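Side-chain contact in venom allergen-like (VAL) 4 protein (Schistosoma mansoni, PDB 4P27), which is a lipid-binding member of the SCP/TAPS (CAP) superfamily that lacks the prototypical CAP motifs: residues A[110-113]-A[114-118]. Residues are numbered along the deposited sequence; the frame is centred on the assembly and turned at random.
Sequences KNYK and QMVWN. With NAG (2-acetamido-2-deoxy-beta-D-glucopyranose), chain B.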
# COMPACT_ATOMS: atom_id res chain seq x y z
N LYS A 110 2.54 4.70 -7.73
CA LYS A 110 3.33 3.85 -6.82
C LYS A 110 2.49 3.35 -5.64
O LYS A 110 2.70 2.25 -5.21
CB LYS A 110 4.47 4.56 -6.10
CG LYS A 110 5.55 5.30 -6.82
CD LYS A 110 6.22 6.16 -5.70
CE LYS A 110 7.38 7.02 -6.21
NZ LYS A 110 7.58 6.74 -7.67
N ASN A 111 1.62 4.17 -5.08
CA ASN A 111 0.87 3.72 -3.90
C ASN A 111 -0.11 2.62 -4.30
O ASN A 111 -0.19 1.62 -3.66
CB ASN A 111 0.11 4.94 -3.31
CG ASN A 111 1.08 6.01 -2.83
OD1 ASN A 111 2.00 5.69 -2.10
ND2 ASN A 111 0.95 7.24 -3.32
N TYR A 112 -0.92 2.85 -5.36
CA TYR A 112 -1.81 1.80 -5.88
C TYR A 112 -1.10 0.48 -6.22
O TYR A 112 -1.50 -0.63 -5.77
CB TYR A 112 -2.58 2.36 -7.12
CG TYR A 112 -3.30 1.22 -7.82
CD1 TYR A 112 -4.39 0.61 -7.24
CD2 TYR A 112 -2.78 0.67 -9.02
CE1 TYR A 112 -5.02 -0.48 -7.87
CE2 TYR A 112 -3.41 -0.40 -9.66
CZ TYR A 112 -4.51 -0.98 -9.05
OH TYR A 112 -5.14 -2.04 -9.60
N LYS A 113 0.02 0.55 -6.98
CA LYS A 113 0.73 -0.66 -7.33
C LYS A 113 1.24 -1.47 -6.13
O LYS A 113 1.16 -2.69 -6.14
CB LYS A 113 1.93 -0.40 -8.31
CG LYS A 113 1.54 0.10 -9.71
CD LYS A 113 2.81 0.37 -10.55
CE LYS A 113 3.44 -0.94 -11.04
NZ LYS A 113 4.59 -0.63 -11.99
N GLN A 114 1.75 -0.78 -5.12
CA GLN A 114 2.19 -1.43 -3.92
C GLN A 114 0.99 -2.09 -3.20
O GLN A 114 1.15 -3.18 -2.64
CB GLN A 114 2.85 -0.42 -2.97
CG GLN A 114 3.27 -1.07 -1.66
CD GLN A 114 4.39 -2.15 -1.89
OE1 GLN A 114 5.57 -1.81 -1.96
NE2 GLN A 114 4.03 -3.43 -1.93
N MET A 115 -0.19 -1.42 -3.20
CA MET A 115 -1.36 -2.03 -2.50
C MET A 115 -1.82 -3.31 -3.17
O MET A 115 -2.27 -4.18 -2.50
CB MET A 115 -2.57 -1.07 -2.47
CG MET A 115 -2.34 0.14 -1.49
SD MET A 115 -3.81 1.23 -1.53
CE MET A 115 -4.91 0.26 -0.63
N VAL A 116 -1.67 -3.44 -4.49
CA VAL A 116 -2.12 -4.66 -5.17
C VAL A 116 -0.96 -5.59 -5.58
O VAL A 116 -1.13 -6.48 -6.38
CB VAL A 116 -3.02 -4.39 -6.40
CG1 VAL A 116 -4.37 -3.75 -5.98
CG2 VAL A 116 -2.31 -3.56 -7.50
N TRP A 117 0.17 -5.44 -4.89
CA TRP A 117 1.39 -6.14 -5.26
C TRP A 117 1.24 -7.56 -4.86
O TRP A 117 0.98 -7.90 -3.68
CB TRP A 117 2.65 -5.49 -4.63
CG TRP A 117 3.86 -6.04 -5.34
CD1 TRP A 117 4.69 -7.07 -4.92
CD2 TRP A 117 4.36 -5.59 -6.60
NE1 TRP A 117 5.69 -7.31 -5.90
CE2 TRP A 117 5.49 -6.40 -6.93
CE3 TRP A 117 3.94 -4.58 -7.51
CZ2 TRP A 117 6.22 -6.23 -8.14
CZ3 TRP A 117 4.71 -4.39 -8.69
CH2 TRP A 117 5.82 -5.23 -8.97
N ASN A 118 1.33 -8.44 -5.85
CA ASN A 118 0.96 -9.86 -5.56
C ASN A 118 1.88 -10.63 -4.60
O ASN A 118 1.39 -11.48 -3.85
CB ASN A 118 0.78 -10.64 -6.88
CG ASN A 118 2.11 -10.92 -7.56
OD1 ASN A 118 3.11 -10.16 -7.41
ND2 ASN A 118 2.12 -11.96 -8.38
C1 NAG B . 3.15 -12.56 -9.04
C2 NAG B . 3.20 -14.10 -9.08
C3 NAG B . 4.25 -14.63 -10.00
C4 NAG B . 4.09 -13.96 -11.34
C5 NAG B . 4.27 -12.47 -11.16
C6 NAG B . 4.28 -11.82 -12.52
C7 NAG B . 2.50 -14.85 -6.95
C8 NAG B . 2.88 -15.34 -5.61
N2 NAG B . 3.46 -14.69 -7.80
O3 NAG B . 4.11 -16.04 -10.11
O4 NAG B . 5.05 -14.46 -12.22
O5 NAG B . 3.24 -11.98 -10.32
O6 NAG B . 4.33 -10.42 -12.42
O7 NAG B . 1.35 -14.62 -7.19
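Tyr-112 and Val-116 meet one turn apart, at the end of the short helix 110-115. The valine lays CG2 over one face of the phenol ring, 4.1 Å from the ring centroid, a CH-pi contact displaced toward the hydroxyl end. CG2 to Tyr-112 CZ is 3.7 Å. Its other methyl, CG1, comes to 3.8 Å from CE1 of Tyr-112. The tyrosine reaches that place because CG stands anti to its backbone N (chi1 169°), which carries the ring along the helix toward the next turn. In the backbone of the same turn, Val-116 N donates to Tyr-112 O over 3.1 Å, while a longer, weak bond runs from the same N to Lys-113 O. Val-116 is also the first residue to leave helical angles, and Trp-117 follows it out: the indole presents its edge to Lys-113 O, in plane, with CE3 at 3.6 Å. Lys-113 itself turns its amine elsewhere, to the carbonyl of Asp-147 and to Asn-103. One residue past the tryptophan, Asn-118 carries the N-linked sugar, its ND2 joined to NAG C1. Met-115 packs against Phe-14 and Val-18 of helix 6-22 and Trp-91 of helix 84-93, and Asn-111 bonds through ND2 to Glu-94. Gln-114 and Met-115 both touch Asn-77, so this helix of the CAP domain packs against edge strand 75-81 as well as helices 6-22 and 84-93.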